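Cysteine desulfurase (Fervidobacterium islandicum, PDB 6A6E) probably draws sulfur from L-cysteine as a pyridoxal-phosphate enzyme of the SufS type, in a sulfur-mobilising pathway associated with keratin degradation. Local coordinates at residues Y36-A41 / T396-V401; S101-G106 / V231-K236; S186-Q191 / P379-L384; V332-P337 / S344-N349. One frame throughout, in Å; residues are numbered along the deposited sequence.

Contact 1 (Y36-A41 / T396-V401); sequences YLDNAA and TVRASV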
loop_
_atom_site.group_PDB
_atom_site.type_symbol
_atom_site.label_atom_id
_atom_site.label_comp_id
_atom_site.label_asym_id
_atom_site.label_seq_id
_atom_site.Cartn_x
_atom_site.Cartn_y
_atom_site.Cartn_z
ATOM N N TYR A 36 19.625 -2.770 18.358
ATOM C CA TYR A 36 18.950 -2.200 17.159
ATOM C C TYR A 36 18.831 -0.708 17.280
ATOM O O TYR A 36 18.001 -0.201 18.041
ATOM C CB TYR A 36 17.587 -2.843 16.916
ATOM C CG TYR A 36 16.957 -2.426 15.606
ATOM C CD1 TYR A 36 17.308 -3.037 14.422
ATOM C CD2 TYR A 36 16.072 -1.377 15.543
ATOM C CE1 TYR A 36 16.784 -2.627 13.204
ATOM C CE2 TYR A 36 15.463 -1.016 14.329
ATOM C CZ TYR A 36 15.840 -1.618 13.174
ATOM O OH TYR A 36 15.272 -1.267 11.977
ATOM N N LEU A 37 19.700 -0.013 16.547
ATOM C CA LEU A 37 19.730 1.457 16.532
ATOM C C LEU A 37 19.495 2.060 15.118
ATOM O O LEU A 37 20.064 3.140 14.776
ATOM C CB LEU A 37 21.039 2.003 17.137
ATOM C CG LEU A 37 21.308 1.594 18.600
ATOM C CD1 LEU A 37 22.674 2.068 19.008
ATOM C CD2 LEU A 37 20.288 2.192 19.552
ATOM N N ASP A 38 18.629 1.403 14.335
ATOM C CA ASP A 38 18.234 1.912 13.001
ATOM C C ASP A 38 16.714 2.167 12.960
ATOM O O ASP A 38 16.045 1.987 11.941
ATOM C CB ASP A 38 18.595 0.903 11.944
ATOM C CG ASP A 38 18.585 1.505 10.537
ATOM O OD1 ASP A 38 18.728 2.767 10.423
ATOM O OD2 ASP A 38 18.487 0.685 9.588
ATOM N N ASN A 39 16.213 2.652 14.080
ATOM C CA ASN A 39 14.776 2.910 14.295
ATOM C C ASN A 39 14.178 3.977 13.386
ATOM O O ASN A 39 12.988 3.936 13.105
ATOM C CB ASN A 39 14.537 3.265 15.767
ATOM C CG ASN A 39 14.803 2.084 16.639
ATOM O OD1 ASN A 39 14.052 1.114 16.552
ATOM N ND2 ASN A 39 15.924 2.089 17.392
ATOM N N ALA A 40 15.026 4.909 12.958
ATOM C CA ALA A 40 14.663 5.964 12.077
ATOM C C ALA A 40 14.384 5.497 10.638
ATOM O O ALA A 40 13.707 6.159 9.898
ATOM C CB ALA A 40 15.770 6.949 12.093
ATOM N N ALA A 41 14.892 4.322 10.272
ATOM C CA ALA A 41 14.592 3.689 9.023
ATOM C C ALA A 41 13.314 2.831 9.120
ATOM O O ALA A 41 12.513 2.829 8.175
ATOM C CB ALA A 41 15.772 2.814 8.584
ATOM N N THR A 396 26.867 10.230 6.263
ATOM C CA THR A 396 27.075 10.118 7.709
ATOM C C THR A 396 26.647 8.767 8.194
ATOM O O THR A 396 26.023 8.015 7.468
ATOM C CB THR A 396 26.290 11.185 8.557
ATOM O OG1 THR A 396 24.970 10.704 8.820
ATOM C CG2 THR A 396 26.234 12.551 7.864
ATOM N N VAL A 397 26.984 8.496 9.442
ATOM C CA VAL A 397 26.526 7.364 10.153
ATOM C C VAL A 397 25.334 7.902 10.983
ATOM O O VAL A 397 25.333 9.072 11.395
ATOM C CB VAL A 397 27.618 6.804 11.097
ATOM C CG1 VAL A 397 27.132 5.583 11.848
ATOM C CG2 VAL A 397 28.875 6.420 10.324
ATOM N N ARG A 398 24.380 7.035 11.282
ATOM C CA ARG A 398 23.206 7.441 12.092
ATOM C C ARG A 398 22.757 6.323 13.020
ATOM O O ARG A 398 22.600 5.177 12.618
ATOM C CB ARG A 398 22.079 7.975 11.216
ATOM C CG ARG A 398 20.923 8.573 12.039
ATOM C CD ARG A 398 19.630 8.721 11.205
ATOM N NE ARG A 398 19.167 7.420 10.729
ATOM C CZ ARG A 398 18.286 7.249 9.764
ATOM N NH1 ARG A 398 17.763 8.311 9.181
ATOM N NH2 ARG A 398 17.916 6.005 9.402
ATOM N N ALA A 399 22.673 6.691 14.308
ATOM C CA ALA A 399 22.129 5.869 15.373
ATOM C C ALA A 399 20.826 6.521 15.881
ATOM O O ALA A 399 20.781 7.695 16.178
ATOM C CB ALA A 399 23.113 5.677 16.521
ATOM N N SER A 400 19.783 5.709 15.972
ATOM C CA SER A 400 18.454 6.198 16.319
ATOM C C SER A 400 17.804 5.273 17.341
ATOM O O SER A 400 17.901 4.041 17.216
ATOM C CB SER A 400 17.644 6.347 15.027
ATOM O OG SER A 400 17.582 5.126 14.275
ATOM N N VAL A 401 17.132 5.863 18.343
ATOM C CA VAL A 401 16.590 5.124 19.472
ATOM C C VAL A 401 15.061 5.099 19.444
ATOM O O VAL A 401 14.423 6.003 18.887
ATOM C CB VAL A 401 17.044 5.697 20.854
ATOM C CG1 VAL A 401 18.518 5.505 21.049
ATOM C CG2 VAL A 401 16.769 7.202 20.976
HETATM O O HOH W 1 19.791 5.019 12.174
#
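Ser400 OG accepts the backbone N-H of Ala40 at 2.9 Å, nearly straight at 163°, and also bonds water 1. With chi1 at 56°, OG sits between the backbone N and the carbonyl carbon of its own residue and faces the turn at 39-41. Backbone Ser400 N donates to Leu37 O at 2.8 Å. Asn39 ND2 answers from the other segment, reaching Ser400 O at 2.8 Å with that oxygen close to the plane of its amide; Tyr404 OH holds the OD1 end. Ser400 is thus gripped through its N, its O and its side chain. Arg398 lies beside it, and Ala40 CB sits over the centre of one guanidinium face, 3.4 Å from CZ. At the guanidinium edge, Asp38 OD1 makes a long, weak salt bridge to NH2, while water 1 accepts from NE at 2.9 Å and also lies within bonding distance of Asp38 OD1. Stronger partners lie outside: Asn187 O for Arg398, Arg371 of the same chain and His69 of the second subunit for Asp38 OD2. Leu37 CD2 and Val401 CG1, side by side 4.0 Å apart, close the apolar flank. Arg398 NH2 also binds a citric acid molecule, probably from the crystallisation liquor, consistent with the arginine that receives the substrate carboxylate in class-V cysteine desulfurases, here set in a strand of the C-terminal sheet beside the active site.

Contact 2 (S101-G106 / V231-K236); sequences SGTTMG and VFSGHK. With PLP (pyridoxal-5'-phosphate), chain E.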
loop_
_atom_site.group_PDB
_atom_site.type_symbol
_atom_site.label_atom_id
_atom_site.label_comp_id
_atom_site.label_asym_id
_atom_site.label_seq_id
_atom_site.Cartn_x
_atom_site.Cartn_y
_atom_site.Cartn_z
ATOM N N SER A 101 -0.705 4.152 1.584
ATOM C CA SER A 101 0.402 3.164 1.604
ATOM C C SER A 101 1.590 3.647 2.432
ATOM O O SER A 101 2.490 2.843 2.739
ATOM C CB SER A 101 0.827 2.816 0.205
ATOM O OG SER A 101 1.480 3.924 -0.404
ATOM N N GLY A 102 1.596 4.934 2.829
ATOM C CA GLY A 102 2.760 5.501 3.565
ATOM C C GLY A 102 2.891 7.008 3.487
ATOM O O GLY A 102 2.112 7.694 2.760
ATOM N N THR A 103 3.874 7.543 4.194
ATOM C CA THR A 103 4.181 8.957 4.103
ATOM C C THR A 103 4.400 9.406 2.655
ATOM O O THR A 103 3.819 10.380 2.228
ATOM C CB THR A 103 5.401 9.294 4.886
ATOM O OG1 THR A 103 5.192 8.951 6.256
ATOM C CG2 THR A 103 5.746 10.810 4.735
ATOM N N THR A 104 5.278 8.709 1.933
ATOM C CA THR A 104 5.598 9.051 0.584
ATOM C C THR A 104 4.350 9.193 -0.280
ATOM O O THR A 104 4.181 10.217 -0.974
ATOM C CB THR A 104 6.590 8.054 -0.019
ATOM O OG1 THR A 104 7.769 8.002 0.783
ATOM C CG2 THR A 104 6.984 8.431 -1.464
ATOM N N MET A 105 3.470 8.207 -0.262
ATOM C CA MET A 105 2.215 8.326 -1.034
ATOM C C MET A 105 1.414 9.561 -0.616
ATOM O O MET A 105 0.896 10.295 -1.448
ATOM C CB MET A 105 1.325 7.066 -0.909
ATOM C CG MET A 105 -0.144 7.322 -1.333
ATOM S SD MET A 105 -1.163 5.840 -1.511
ATOM C CE MET A 105 -2.851 6.523 -1.521
ATOM N N GLY A 106 1.251 9.762 0.681
ATOM C CA GLY A 106 0.608 10.973 1.206
ATOM C C GLY A 106 1.086 12.291 0.644
ATOM O O GLY A 106 0.278 13.108 0.239
ATOM N N VAL A 231 1.066 13.800 7.501
ATOM C CA VAL A 231 1.268 12.448 7.024
ATOM C C VAL A 231 2.245 11.672 7.920
ATOM O O VAL A 231 3.195 12.251 8.430
ATOM C CB VAL A 231 1.773 12.464 5.587
ATOM C CG1 VAL A 231 0.707 13.037 4.638
ATOM C CG2 VAL A 231 3.084 13.234 5.425
ATOM N N PHE A 232 2.059 10.361 8.051
ATOM C CA PHE A 232 3.059 9.528 8.674
ATOM C C PHE A 232 2.930 8.068 8.183
ATOM O O PHE A 232 1.934 7.723 7.523
ATOM C CB PHE A 232 2.984 9.671 10.234
ATOM C CG PHE A 232 1.764 9.022 10.897
ATOM C CD1 PHE A 232 0.594 9.739 11.127
ATOM C CD2 PHE A 232 1.833 7.714 11.359
ATOM C CE1 PHE A 232 -0.499 9.143 11.747
ATOM C CE2 PHE A 232 0.765 7.130 11.977
ATOM C CZ PHE A 232 -0.413 7.862 12.197
ATOM N N SER A 233 3.893 7.217 8.568
ATOM C CA SER A 233 3.967 5.840 8.123
ATOM C C SER A 233 3.853 4.907 9.315
ATOM O O SER A 233 4.527 5.094 10.372
ATOM C CB SER A 233 5.309 5.555 7.433
ATOM O OG SER A 233 5.531 6.336 6.258
ATOM N N GLY A 234 3.056 3.845 9.115
ATOM C CA GLY A 234 2.847 2.831 10.130
ATOM C C GLY A 234 4.102 2.110 10.598
ATOM O O GLY A 234 4.221 1.794 11.813
ATOM N N HIS A 235 5.021 1.845 9.655
ATOM C CA HIS A 235 6.166 0.924 9.923
ATOM C C HIS A 235 7.197 1.542 10.875
ATOM O O HIS A 235 7.991 0.783 11.453
ATOM C CB HIS A 235 6.887 0.386 8.667
ATOM C CG HIS A 235 7.593 1.446 7.869
ATOM N ND1 HIS A 235 8.950 1.688 7.989
ATOM C CD2 HIS A 235 7.130 2.301 6.915
ATOM C CE1 HIS A 235 9.276 2.691 7.181
ATOM N NE2 HIS A 235 8.180 3.084 6.532
ATOM N N LYS A 236 7.155 2.879 11.005
ATOM C CA LYS A 236 7.970 3.617 11.936
ATOM C C LYS A 236 7.430 3.779 13.357
ATOM O O LYS A 236 8.166 4.271 14.224
ATOM C CB LYS A 236 8.401 4.983 11.383
ATOM C CG LYS A 236 9.372 4.840 10.202
ATOM C CD LYS A 236 9.887 6.198 9.734
ATOM C CE LYS A 236 10.683 6.046 8.462
ATOM N NZ LYS A 236 11.015 7.408 7.932
HETATM N N1 PLP E . 10.068 11.731 5.874
HETATM C C2 PLP E . 10.776 11.484 6.945
HETATM C C2A PLP E . 11.291 12.604 7.785
HETATM C C3 PLP E . 11.070 10.084 7.247
HETATM O O3 PLP E . 11.812 9.823 8.309
HETATM C C4 PLP E . 10.520 9.014 6.416
HETATM C C4A PLP E . 10.687 7.603 6.705
HETATM C C5 PLP E . 9.770 9.411 5.220
HETATM C C6 PLP E . 9.605 10.752 5.045
HETATM C C5A PLP E . 9.222 8.391 4.216
HETATM O O4P PLP E . 8.459 7.291 4.688
HETATM P P PLP E . 8.025 5.984 3.830
HETATM O O1P PLP E . 7.112 6.409 2.749
HETATM O O2P PLP E . 9.359 5.423 3.430
HETATM O O3P PLP E . 7.309 5.210 4.896
#
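Hydrogen bonds dominate where Thr103 meets Ser233. Ser233 OG accepts twice, from Thr103 N at 2.9 Å and from Thr103 OG1 at 2.6 Å, and donates in turn to phosphate O3P, 2.5 Å from OG. His235 NE2 donates to the same O3P at 2.8 Å, the ring meeting the phosphate edge-on; Ser42 OG, bonded to ND1, fixes the ring's rotation. Another phosphate oxygen, O1P, is held by Thr104 through both N and OG1, the latter at 2.6 Å. Thr287 of the second subunit and Gln213 also bond the cofactor. Apolar contacts are few: Thr103 CG2, anti to the backbone N, crosses Val231 CG2 at 3.7 Å, and Val231 CG1 packs on Gly106 CA, where a beta carbon would clash. The covalent link is Lys236 NZ to C4A of the cofactor, 1.3 Å, at the end of a chain extended beyond CG. An alanine in place of Ser233 would probably leave Thr103 N and OG1 without their acceptor and O3P with one donor fewer. Gly102 is the N-cap of helix 103-116, whose first turn gives Thr104 N to the phosphate directly and Thr103 N through Ser233 OG; this helix N-terminus would tend to favour the negative charge. The chemistry is that of a phosphate cup next to a lysine-bound internal aldimine, the cofactor tethered at both ends.

Contact 3 (S186-Q191 / P379-L384); sequences SNVTGQ and PLMGVL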
loop_
_atom_site.group_PDB
_atom_site.type_symbol
_atom_site.label_atom_id
_atom_site.label_comp_id
_atom_site.label_asym_id
_atom_site.label_seq_id
_atom_site.Cartn_x
_atom_site.Cartn_y
_atom_site.Cartn_z
ATOM N N SER A 186 13.554 16.164 11.567
ATOM C CA SER A 186 14.507 15.676 10.576
ATOM C C SER A 186 14.974 14.292 10.951
ATOM O O SER A 186 15.263 14.008 12.122
ATOM C CB SER A 186 15.698 16.629 10.400
ATOM O OG SER A 186 16.769 16.045 9.643
ATOM N N ASN A 187 15.022 13.448 9.922
ATOM C CA ASN A 187 15.553 12.098 10.011
ATOM C C ASN A 187 17.095 12.070 9.999
ATOM O O ASN A 187 17.651 10.994 10.103
ATOM C CB ASN A 187 15.043 11.220 8.845
ATOM C CG ASN A 187 15.630 11.605 7.511
ATOM O OD1 ASN A 187 15.640 12.769 7.163
ATOM N ND2 ASN A 187 16.114 10.620 6.733
ATOM N N VAL A 188 17.739 13.236 9.861
ATOM C CA VAL A 188 19.220 13.384 9.880
ATOM C C VAL A 188 19.747 14.258 11.038
ATOM O O VAL A 188 20.612 13.830 11.805
ATOM C CB VAL A 188 19.714 13.981 8.563
ATOM C CG1 VAL A 188 21.221 14.198 8.607
ATOM C CG2 VAL A 188 19.395 13.026 7.403
ATOM N N THR A 189 19.177 15.439 11.206
ATOM C CA THR A 189 19.583 16.304 12.309
ATOM C C THR A 189 18.951 15.979 13.621
ATOM O O THR A 189 19.472 16.382 14.662
ATOM C CB THR A 189 19.340 17.768 12.017
ATOM O OG1 THR A 189 17.923 18.056 12.081
ATOM C CG2 THR A 189 19.903 18.149 10.700
ATOM N N GLY A 190 17.813 15.271 13.606
ATOM C CA GLY A 190 17.065 14.958 14.856
ATOM C C GLY A 190 16.245 16.160 15.349
ATOM O O GLY A 190 15.596 16.097 16.387
ATOM N N GLN A 191 16.271 17.275 14.628
ATOM C CA GLN A 191 15.635 18.500 15.131
ATOM C C GLN A 191 14.104 18.431 15.031
ATOM O O GLN A 191 13.562 18.346 13.914
ATOM C CB GLN A 191 16.107 19.744 14.351
ATOM C CG GLN A 191 15.546 21.029 14.964
ATOM C CD GLN A 191 15.869 22.293 14.218
ATOM O OE1 GLN A 191 16.485 22.257 13.160
ATOM N NE2 GLN A 191 15.383 23.443 14.748
ATOM N N PRO A 379 20.452 16.651 -0.750
ATOM C CA PRO A 379 20.801 18.053 -0.686
ATOM C C PRO A 379 21.272 18.504 0.730
ATOM O O PRO A 379 22.187 19.348 0.826
ATOM C CB PRO A 379 19.517 18.766 -1.176
ATOM C CG PRO A 379 18.747 17.707 -1.919
ATOM C CD PRO A 379 19.051 16.462 -1.155
ATOM N N LEU A 380 20.735 17.905 1.800
ATOM C CA LEU A 380 21.214 18.246 3.127
ATOM C C LEU A 380 22.708 17.944 3.286
ATOM O O LEU A 380 23.416 18.676 3.953
ATOM C CB LEU A 380 20.399 17.597 4.225
ATOM C CG LEU A 380 20.830 17.722 5.683
ATOM C CD1 LEU A 380 20.928 19.153 6.129
ATOM C CD2 LEU A 380 19.891 16.966 6.616
ATOM N N MET A 381 23.203 16.900 2.656
ATOM C CA MET A 381 24.602 16.570 2.798
ATOM C C MET A 381 25.493 17.717 2.326
ATOM O O MET A 381 26.502 17.990 2.950
ATOM C CB MET A 381 24.967 15.281 2.042
ATOM C CG MET A 381 24.221 14.038 2.531
ATOM S SD MET A 381 24.651 13.553 4.198
ATOM C CE MET A 381 23.140 13.752 5.120
ATOM N N GLY A 382 25.129 18.380 1.241
ATOM C CA GLY A 382 25.907 19.508 0.756
ATOM C C GLY A 382 25.968 20.667 1.736
ATOM O O GLY A 382 26.996 21.292 1.864
ATOM N N VAL A 383 24.852 20.955 2.418
ATOM C CA VAL A 383 24.834 21.888 3.529
ATOM C C VAL A 383 25.761 21.453 4.653
ATOM O O VAL A 383 26.491 22.264 5.192
ATOM C CB VAL A 383 23.376 22.094 4.059
ATOM C CG1 VAL A 383 23.322 22.995 5.292
ATOM C CG2 VAL A 383 22.485 22.624 2.931
ATOM N N LEU A 384 25.743 20.191 5.060
ATOM C CA LEU A 384 26.609 19.765 6.180
ATOM C C LEU A 384 28.133 19.813 5.843
ATOM O O LEU A 384 28.981 20.002 6.729
ATOM C CB LEU A 384 26.250 18.361 6.660
ATOM C CG LEU A 384 24.807 18.127 7.113
ATOM C CD1 LEU A 384 24.618 16.667 7.488
ATOM C CD2 LEU A 384 24.488 18.992 8.301
#
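No ring, amide or other flat group has a face or an edge in the meeting of Val188 with Leu380; branched aliphatic carbons do the touching. The two side chains reach toward each other tip to tip. Leu380 CD2 makes the closest approach, 3.6 Å from Val188 CB and 3.7 Å from Val188 CG1, so that one methyl rests against the CB of the valine, with CG1 beside it and CG2 at 4.0 Å. Leu380 CG is anti to its backbone N (chi1 174°), which carries the isobutyl group out from helix 378-387 to the loop. Val188 CG1 also meets Met381 CE at 4.0 Å, the methionine chain bending at its second and third torsions to bring the methyl round, and Leu384 CD1, one helical turn beyond Leu380, at 4.3 Å. Thr189 CG2 touches Leu380 CD2 more loosely. The loop is pinned by its own hydrogen bonds: Ser186 OG accepts from Val188 N at 3.0 Å and from Thr189 N at 2.9 Å, an ST turn and an ST motif on one hydroxyl, and Thr189 OG1 forms a second ST turn with Gln191 N. Val188 O is bonded by Ser347 OG. Neighbouring Asn187 contacts the pyridoxal phosphate and donates through ND2 to His375 O. This is apolar loop-on-helix packing, the cofactor-side loop after strand 179-183 of the large domain resting on helix 378-387 of the C-terminal domain.

Contact 4 (V332-P337 / S344-N349); sequences VEVYGP and SLVSFN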
loop_
_atom_site.group_PDB
_atom_site.type_symbol
_atom_site.label_atom_id
_atom_site.label_comp_id
_atom_site.label_asym_id
_atom_site.label_seq_id
_atom_site.Cartn_x
_atom_site.Cartn_y
_atom_site.Cartn_z
ATOM N N VAL A 332 34.759 12.143 17.054
ATOM C CA VAL A 332 33.505 12.191 16.195
ATOM C C VAL A 332 33.070 13.606 15.894
ATOM O O VAL A 332 33.280 14.463 16.698
ATOM C CB VAL A 332 32.341 11.506 16.923
ATOM C CG1 VAL A 332 31.065 11.580 16.095
ATOM C CG2 VAL A 332 32.731 10.079 17.289
ATOM N N GLU A 333 32.527 13.852 14.707
ATOM C CA GLU A 333 31.831 15.105 14.352
ATOM C C GLU A 333 30.273 14.810 14.346
ATOM O O GLU A 333 29.836 13.889 13.664
ATOM C CB GLU A 333 32.281 15.570 12.987
ATOM C CG GLU A 333 31.677 16.879 12.535
ATOM C CD GLU A 333 32.297 17.392 11.243
ATOM O OE1 GLU A 333 31.940 16.911 10.119
ATOM O OE2 GLU A 333 33.137 18.353 11.344
ATOM N N VAL A 334 29.491 15.567 15.136
ATOM C CA VAL A 334 28.040 15.394 15.323
ATOM C C VAL A 334 27.257 16.473 14.548
ATOM O O VAL A 334 27.638 17.607 14.553
ATOM C CB VAL A 334 27.673 15.393 16.809
ATOM C CG1 VAL A 334 26.158 15.435 17.009
ATOM C CG2 VAL A 334 28.216 14.135 17.436
ATOM N N TYR A 335 26.185 16.105 13.853
ATOM C CA TYR A 335 25.376 17.099 13.123
ATOM C C TYR A 335 24.079 17.384 13.835
ATOM O O TYR A 335 23.594 16.582 14.630
ATOM C CB TYR A 335 25.185 16.703 11.634
ATOM C CG TYR A 335 26.512 16.240 11.039
ATOM C CD1 TYR A 335 27.469 17.143 10.638
ATOM C CD2 TYR A 335 26.835 14.901 11.013
ATOM C CE1 TYR A 335 28.721 16.741 10.180
ATOM C CE2 TYR A 335 28.059 14.464 10.532
ATOM C CZ TYR A 335 29.024 15.385 10.168
ATOM O OH TYR A 335 30.226 14.911 9.711
ATOM N N GLY A 336 23.510 18.540 13.559
ATOM C CA GLY A 336 22.239 18.927 14.154
ATOM C C GLY A 336 22.420 19.851 15.366
ATOM O O GLY A 336 23.525 20.177 15.723
ATOM N N PRO A 337 21.315 20.287 15.978
ATOM C CA PRO A 337 21.323 21.188 17.129
ATOM C C PRO A 337 21.799 20.489 18.384
ATOM O O PRO A 337 21.555 19.300 18.584
ATOM C CB PRO A 337 19.824 21.568 17.279
ATOM C CG PRO A 337 19.116 20.312 16.767
ATOM C CD PRO A 337 19.935 19.954 15.564
ATOM N N SER A 344 15.692 11.621 19.294
ATOM C CA SER A 344 15.512 10.342 18.563
ATOM C C SER A 344 16.776 9.768 17.975
ATOM O O SER A 344 16.920 8.537 17.939
ATOM C CB SER A 344 14.579 10.462 17.338
ATOM O OG SER A 344 13.323 10.691 17.763
ATOM N N LEU A 345 17.620 10.631 17.421
ATOM C CA LEU A 345 18.729 10.178 16.605
ATOM C C LEU A 345 19.892 11.154 16.526
ATOM O O LEU A 345 19.708 12.363 16.648
ATOM C CB LEU A 345 18.206 9.926 15.178
ATOM C CG LEU A 345 17.624 11.138 14.424
ATOM C CD1 LEU A 345 18.700 11.845 13.639
ATOM C CD2 LEU A 345 16.419 10.786 13.515
ATOM N N VAL A 346 21.072 10.584 16.237
ATOM C CA VAL A 346 22.301 11.310 16.095
ATOM C C VAL A 346 23.001 10.876 14.846
ATOM O O VAL A 346 23.340 9.714 14.702
ATOM C CB VAL A 346 23.217 11.039 17.322
ATOM C CG1 VAL A 346 24.570 11.792 17.214
ATOM C CG2 VAL A 346 22.496 11.542 18.526
ATOM N N SER A 347 23.191 11.815 13.940
ATOM C CA SER A 347 23.963 11.598 12.749
ATOM C C SER A 347 25.370 12.145 13.041
ATOM O O SER A 347 25.497 13.234 13.646
ATOM C CB SER A 347 23.343 12.315 11.550
ATOM O OG SER A 347 22.102 11.620 11.179
ATOM N N PHE A 348 26.386 11.423 12.577
ATOM C CA PHE A 348 27.807 11.680 12.982
ATOM C C PHE A 348 28.777 10.985 12.015
ATOM O O PHE A 348 28.358 10.159 11.211
ATOM C CB PHE A 348 28.104 11.184 14.440
ATOM C CG PHE A 348 28.057 9.673 14.597
ATOM C CD1 PHE A 348 26.855 9.043 14.794
ATOM C CD2 PHE A 348 29.192 8.890 14.490
ATOM C CE1 PHE A 348 26.795 7.663 14.917
ATOM C CE2 PHE A 348 29.149 7.519 14.578
ATOM C CZ PHE A 348 27.930 6.889 14.810
ATOM N N ASN A 349 30.053 11.402 12.072
ATOM C CA ASN A 349 31.172 10.767 11.386
ATOM C C ASN A 349 32.352 10.528 12.362
ATOM O O ASN A 349 32.584 11.304 13.277
ATOM C CB ASN A 349 31.610 11.647 10.235
ATOM C CG ASN A 349 30.826 11.357 8.961
ATOM O OD1 ASN A 349 30.698 10.210 8.601
ATOM N ND2 ASN A 349 30.256 12.376 8.344
HETATM O O HOH W 2 21.928 14.265 14.230
#
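Tyr335 runs alongside Ser347, Phe348 and Asn349 from CB to OH. CB lies 4.0 Å from Ser347 O, the carbonyl that accepts Tyr335 N in a nearly straight bond (175°). Farther out, CD2 comes within 3.4 Å of the same oxygen, and CE2 passes Phe348 CA at 3.7 Å. At the tip, OH accepts from Asn349 ND2 at 2.9 Å, lying close to the amide plane, while ring and amide are turned 77° apart; it gives its proton to Glu333 OE1 at 2.7 Å, on the lone pair away from OE2. Chi1 of -45° sets CG anti to the carbonyl carbon and brings the ring alongside the neighbouring strand. Below runs the antiparallel hairpin: Glu333 and Asn349 form a hydrogen-bonded pair, and Val334 and Phe348 a non-hydrogen-bonded one. Val332 CG1 packs on Phe348 CB at 3.4 Å and Val334 CG1 on Val346 CG1 at 4.0 Å, an apolar face packed on helix 308-327. A phenylalanine instead of Tyr335 would probably leave Asn349 ND2 and Glu333 OE1 without the hydroxyl that joins them. Glu333 is further held by Ser388 OG and Lys389 N, and Asn349 ND2 by Ser395 O. The buried carboxylate is therefore met by several donors, which would tend to favour its ionised form, and the phenol bridges amide and carboxylate, accepting from one and donating to the other.

Contacts 1, 3 and 4 gather around the C-terminal sheet, while contact 2 sits in the large domain at the cofactor. Strands 396-400 and 345-350 are neighbours, so contacts 1 and 4 share one sheet, their centres about 11 Å apart. Contact 3 touches both, centre to centre about 9 Å from contact 4 and about 14 Å from contact 1. The centre of contact 2 is about 18 Å from that of contact 1, yet Ala40 O packs on Lys236. Along the chain contact 1 encloses the others, contact 4 is nested inside the loop closed by contact 3, and contacts 2 and 3 cross. Contact 1 thus brings residues far apart in sequence together beside the cofactor pocket, where both domains and the second subunit meet.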